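Local coordinates for protein LEOA (Escherichia coli, PDB 4AUR) that is a bacterial dynamin from enterotoxigenic strains that probably binds and hydrolyses GTP, at residues D80-I94 with P97-G111. Sequence-based numbering, arbitrary orientation.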
loop_
_atom_site.group_PDB
_atom_site.type_symbol
_atom_site.label_atom_id
_atom_site.label_comp_id
_atom_site.label_asym_id
_atom_site.label_seq_id
_atom_site.Cartn_x
_atom_site.Cartn_y
_atom_site.Cartn_z
ATOM N N ASP A 80 21.085 56.077 10.294
ATOM C CA ASP A 80 20.106 55.826 11.367
ATOM C C ASP A 80 20.204 54.414 11.934
ATOM O O ASP A 80 19.821 54.170 13.086
ATOM C CB ASP A 80 18.685 56.034 10.855
ATOM C CG ASP A 80 18.375 57.470 10.583
ATOM O OD1 ASP A 80 19.220 58.327 10.903
ATOM O OD2 ASP A 80 17.282 57.738 10.051
HETATM N N MSE A 81 20.699 53.495 11.105
HETATM C CA MSE A 81 21.042 52.139 11.529
HETATM C C MSE A 81 22.544 52.040 11.623
HETATM O O MSE A 81 23.135 51.059 11.195
HETATM C CB MSE A 81 20.405 51.101 10.603
HETATM C CG MSE A 81 20.672 51.328 9.121
HETATM SE SE MSE A 81 19.719 49.996 8.012
HETATM C CE MSE A 81 20.646 50.629 6.389
ATOM N N ASN A 82 23.154 53.097 12.175
ATOM C CA ASN A 82 24.551 53.145 12.625
ATOM C C ASN A 82 25.497 52.142 11.961
ATOM O O ASN A 82 26.115 51.301 12.623
ATOM C CB ASN A 82 24.570 53.002 14.154
ATOM C CG ASN A 82 25.948 53.211 14.752
ATOM O OD1 ASN A 82 26.502 54.315 14.721
ATOM N ND2 ASN A 82 26.507 52.143 15.315
ATOM N N ILE A 83 25.598 52.243 10.640
ATOM C CA ILE A 83 26.535 51.431 9.860
ATOM C C ILE A 83 26.932 52.210 8.589
ATOM O O ILE A 83 26.174 53.055 8.103
ATOM C CB ILE A 83 25.942 50.019 9.562
ATOM C CG1 ILE A 83 26.942 48.916 9.938
ATOM C CG2 ILE A 83 25.459 49.881 8.119
ATOM C CD1 ILE A 83 27.077 48.667 11.434
ATOM N N SER A 84 28.130 51.932 8.074
ATOM C CA SER A 84 28.709 52.686 6.961
ATOM C C SER A 84 29.569 51.780 6.081
ATOM O O SER A 84 30.497 51.144 6.553
ATOM C CB SER A 84 29.546 53.847 7.512
ATOM O OG SER A 84 30.668 54.117 6.694
HETATM N N MSE A 85 29.272 51.746 4.792
HETATM C CA MSE A 85 29.858 50.746 3.911
HETATM C C MSE A 85 31.097 51.250 3.220
HETATM O O MSE A 85 31.113 52.365 2.700
HETATM C CB MSE A 85 28.777 50.292 2.928
HETATM C CG MSE A 85 27.916 49.213 3.600
HETATM SE SE MSE A 85 26.691 48.301 2.344
HETATM C CE MSE A 85 28.041 47.371 1.229
ATOM N N ASP A 86 32.139 50.408 3.208
ATOM C CA ASP A 86 33.464 50.758 2.677
ATOM C C ASP A 86 33.554 50.417 1.195
ATOM O O ASP A 86 33.143 49.333 0.786
ATOM C CB ASP A 86 34.565 50.010 3.450
ATOM C CG ASP A 86 35.984 50.454 3.060
ATOM O OD1 ASP A 86 36.286 51.672 3.087
ATOM O OD2 ASP A 86 36.801 49.572 2.727
ATOM N N GLU A 87 34.124 51.337 0.415
ATOM C CA GLU A 87 34.154 51.245 -1.053
ATOM C C GLU A 87 35.147 50.223 -1.614
ATOM O O GLU A 87 34.883 49.611 -2.651
ATOM C CB GLU A 87 34.458 52.621 -1.668
ATOM C CG GLU A 87 33.387 53.676 -1.414
ATOM C CD GLU A 87 32.085 53.385 -2.137
ATOM O OE1 GLU A 87 32.132 53.111 -3.354
ATOM O OE2 GLU A 87 31.019 53.433 -1.488
ATOM N N SER A 88 36.293 50.053 -0.960
ATOM C CA SER A 88 37.244 49.039 -1.400
ATOM C C SER A 88 38.031 48.413 -0.248
ATOM O O SER A 88 38.703 49.104 0.520
ATOM C CB SER A 88 38.199 49.613 -2.450
ATOM O OG SER A 88 38.872 48.567 -3.138
ATOM N N SER A 89 37.904 47.093 -0.136
ATOM C CA SER A 89 38.768 46.263 0.690
ATOM C C SER A 89 38.796 44.908 0.015
ATOM O O SER A 89 37.739 44.334 -0.214
ATOM C CB SER A 89 38.203 46.113 2.104
ATOM O OG SER A 89 37.299 45.018 2.192
ATOM N N ASP A 90 39.979 44.388 -0.307
ATOM C CA ASP A 90 40.065 43.072 -0.963
ATOM C C ASP A 90 39.828 41.923 0.030
ATOM O O ASP A 90 40.697 41.073 0.237
ATOM C CB ASP A 90 41.400 42.904 -1.717
ATOM C CG ASP A 90 41.394 43.597 -3.076
ATOM O OD1 ASP A 90 40.666 43.132 -3.985
ATOM O OD2 ASP A 90 42.111 44.607 -3.234
ATOM N N ARG A 91 38.648 41.931 0.647
ATOM C CA ARG A 91 38.182 40.859 1.507
ATOM C C ARG A 91 36.659 40.864 1.448
ATOM O O ARG A 91 36.048 41.785 0.932
ATOM C CB ARG A 91 38.567 41.064 2.990
ATOM C CG ARG A 91 40.018 41.341 3.323
ATOM C CD ARG A 91 40.895 40.105 3.226
ATOM N NE ARG A 91 42.309 40.485 3.296
ATOM C CZ ARG A 91 43.340 39.670 3.062
ATOM N NH1 ARG A 91 43.144 38.388 2.738
ATOM N NH2 ARG A 91 44.581 40.147 3.157
ATOM N N LEU A 92 36.059 39.839 2.027
ATOM C CA LEU A 92 34.654 39.845 2.331
ATOM C C LEU A 92 34.357 40.810 3.466
ATOM O O LEU A 92 35.216 41.117 4.304
ATOM C CB LEU A 92 34.262 38.445 2.768
ATOM C CG LEU A 92 32.857 38.160 3.268
ATOM C CD1 LEU A 92 31.920 38.031 2.089
ATOM C CD2 LEU A 92 32.874 36.883 4.091
ATOM N N SER A 93 33.122 41.279 3.518
ATOM C CA SER A 93 32.740 42.148 4.594
ATOM C C SER A 93 31.279 42.006 4.973
ATOM O O SER A 93 30.427 41.653 4.152
ATOM C CB SER A 93 33.104 43.605 4.269
ATOM O OG SER A 93 32.843 43.916 2.909
ATOM N N ILE A 94 31.022 42.290 6.250
ATOM C CA ILE A 94 29.744 42.054 6.875
ATOM C C ILE A 94 29.321 43.271 7.657
ATOM O O ILE A 94 30.097 43.785 8.450
ATOM C CB ILE A 94 29.838 40.881 7.858
ATOM C CG1 ILE A 94 30.467 39.686 7.157
ATOM C CG2 ILE A 94 28.458 40.548 8.411
ATOM C CD1 ILE A 94 29.956 38.338 7.601
ATOM N N PRO A 97 23.508 46.092 10.783
ATOM C CA PRO A 97 22.842 47.326 11.112
ATOM C C PRO A 97 22.057 47.255 12.405
ATOM O O PRO A 97 21.625 46.175 12.820
ATOM C CB PRO A 97 21.904 47.528 9.927
ATOM C CG PRO A 97 21.652 46.164 9.409
ATOM C CD PRO A 97 23.013 45.560 9.507
ATOM N N GLU A 98 21.861 48.423 13.021
ATOM C CA GLU A 98 21.294 48.509 14.362
ATOM C C GLU A 98 19.986 49.265 14.312
ATOM O O GLU A 98 19.626 49.813 13.285
ATOM C CB GLU A 98 22.299 49.169 15.308
ATOM C CG GLU A 98 23.507 48.284 15.619
ATOM C CD GLU A 98 24.645 49.012 16.333
ATOM O OE1 GLU A 98 24.429 50.147 16.828
ATOM O OE2 GLU A 98 25.769 48.447 16.397
ATOM N N GLY A 99 19.254 49.255 15.413
ATOM C CA GLY A 99 17.997 49.963 15.483
ATOM C C GLY A 99 16.968 49.481 14.486
ATOM O O GLY A 99 16.063 50.221 14.126
ATOM N N LEU A 100 17.102 48.234 14.049
ATOM C CA LEU A 100 16.135 47.600 13.147
ATOM C C LEU A 100 15.282 46.661 13.979
ATOM O O LEU A 100 15.691 46.299 15.082
ATOM C CB LEU A 100 16.869 46.806 12.069
ATOM C CG LEU A 100 17.332 47.554 10.822
ATOM C CD1 LEU A 100 18.372 46.725 10.086
ATOM C CD2 LEU A 100 16.162 47.855 9.908
ATOM N N PRO A 101 14.120 46.220 13.447
ATOM C CA PRO A 101 13.233 45.393 14.278
ATOM C C PRO A 101 13.929 44.119 14.765
ATOM O O PRO A 101 13.796 43.745 15.934
ATOM C CB PRO A 101 12.054 45.049 13.341
ATOM C CG PRO A 101 12.220 45.910 12.127
ATOM C CD PRO A 101 13.688 46.219 12.038
ATOM N N ASP A 102 14.669 43.484 13.862
ATOM C CA ASP A 102 15.450 42.316 14.184
ATOM C C ASP A 102 16.841 42.542 13.640
ATOM O O ASP A 102 17.093 43.560 12.994
ATOM C CB ASP A 102 14.820 41.063 13.572
ATOM C CG ASP A 102 14.929 39.845 14.481
ATOM O OD1 ASP A 102 15.932 39.727 15.241
ATOM O OD2 ASP A 102 13.985 39.011 14.436
ATOM N N GLN A 103 17.746 41.608 13.922
ATOM C CA GLN A 103 19.097 41.668 13.395
ATOM C C GLN A 103 19.121 41.178 11.951
ATOM O O GLN A 103 18.243 40.433 11.528
ATOM C CB GLN A 103 20.023 40.790 14.230
ATOM C CG GLN A 103 20.221 41.278 15.650
ATOM C CD GLN A 103 20.672 40.175 16.598
ATOM O OE1 GLN A 103 20.172 39.045 16.542
ATOM N NE2 GLN A 103 21.610 40.505 17.496
ATOM N N CYS A 104 20.118 41.606 11.189
ATOM C CA CYS A 104 20.387 40.980 9.903
ATOM C C CYS A 104 21.783 41.290 9.505
ATOM O O CYS A 104 22.321 42.269 9.936
ATOM C CB CYS A 104 19.419 41.436 8.798
ATOM S SG CYS A 104 19.626 43.128 8.167
ATOM N N GLU A 105 22.351 40.439 8.673
ATOM C CA GLU A 105 23.705 40.563 8.199
ATOM C C GLU A 105 23.672 41.035 6.741
ATOM O O GLU A 105 22.795 40.655 5.960
ATOM C CB GLU A 105 24.396 39.199 8.262
ATOM C CG GLU A 105 24.467 38.544 9.631
ATOM C CD GLU A 105 25.004 37.118 9.569
ATOM O OE1 GLU A 105 24.736 36.416 8.570
ATOM O OE2 GLU A 105 25.699 36.676 10.510
ATOM N N ILE A 106 24.631 41.861 6.362
ATOM C CA ILE A 106 24.703 42.339 4.991
ATOM C C ILE A 106 26.085 42.006 4.552
ATOM O O ILE A 106 27.032 42.540 5.084
ATOM C CB ILE A 106 24.417 43.851 4.903
ATOM C CG1 ILE A 106 22.943 44.089 5.245
ATOM C CG2 ILE A 106 24.711 44.375 3.505
ATOM C CD1 ILE A 106 22.574 45.509 5.578
ATOM N N VAL A 107 26.209 41.069 3.626
ATOM C CA VAL A 107 27.528 40.602 3.198
ATOM C C VAL A 107 27.817 41.189 1.844
ATOM O O VAL A 107 26.898 41.423 1.079
ATOM C CB VAL A 107 27.605 39.070 3.118
ATOM C CG1 VAL A 107 27.429 38.476 4.490
ATOM C CG2 VAL A 107 26.551 38.498 2.189
ATOM N N ASP A 108 29.078 41.434 1.537
ATOM C CA ASP A 108 29.434 41.905 0.191
ATOM C C ASP A 108 30.921 41.682 -0.059
ATOM O O ASP A 108 31.685 41.400 0.854
ATOM C CB ASP A 108 29.018 43.387 0.041
ATOM C CG ASP A 108 29.604 44.076 -1.190
ATOM O OD1 ASP A 108 29.245 43.707 -2.328
ATOM O OD2 ASP A 108 30.419 45.012 -1.001
ATOM N N THR A 109 31.308 41.785 -1.310
ATOM C CA THR A 109 32.673 41.641 -1.706
ATOM C C THR A 109 33.098 42.921 -2.419
ATOM O O THR A 109 33.068 42.974 -3.639
ATOM C CB THR A 109 32.736 40.466 -2.666
ATOM O OG1 THR A 109 31.677 40.611 -3.619
ATOM C CG2 THR A 109 32.498 39.196 -1.921
ATOM N N PRO A 110 33.497 43.966 -1.673
ATOM C CA PRO A 110 33.730 45.277 -2.295
ATOM C C PRO A 110 34.847 45.334 -3.339
ATOM O O PRO A 110 34.753 46.092 -4.284
ATOM C CB PRO A 110 34.085 46.178 -1.100
ATOM C CG PRO A 110 33.599 45.446 0.100
ATOM C CD PRO A 110 33.835 44.008 -0.246
ATOM N N GLY A 111 35.890 44.536 -3.164
ATOM C CA GLY A 111 36.980 44.485 -4.135
ATOM C C GLY A 111 36.557 44.376 -5.592
ATOM O O GLY A 111 37.133 45.041 -6.449
#
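The amide of N82 and the carboxylate of E98 run side by side with their planes 40° apart. N82 ND2 gives a hydrogen bond of 3.3 Å to E98 OE1, reaching that oxygen from above the carboxylate plane, and the N-H...O angle of 135° shows a bent bond. Close by, the backbone makes a weak bond from E98 N to M81 O. The selenomethionine M81 holds CG between its own backbone N and carbonyl carbon (chi1 52°), then extends to lay SE 3.8 Å from CB of P97, with L100 CD1 across it; M81 also touches L74 of helix 66-74.

At the other end of the loop the ring of P110 fits into the bend of 86-93. P110 CB touches D86 O and E87 O, P110 CD comes 3.4 Å from R91 O, and CG and CD both meet S93 OG.

Next to the proline, S93 and D108 form an antiparallel hydrogen-bonded pair, S93 N to D108 O and D108 N to S93 O, each 3.0 Å. In the next pair, a non-hydrogen-bonded one, I94 CD1 lies against V107 CG1 at 4.0 Å, and Y134 of helix 129-136 touches both. Strand 93-95 is thereby added as the antiparallel edge of an otherwise parallel sheet.

On the S93 face, the methyl CE of M85 approaches D108 OD2. D108 to G111 reads DTPG, consistent with the G3 (DxxG) motif of GTPases. The hairpin bonds hold one side of strand 104-108 and strand 54-60 the other, while the salt bridge from D108 OD1 to K66 ties its end to the probable P-loop.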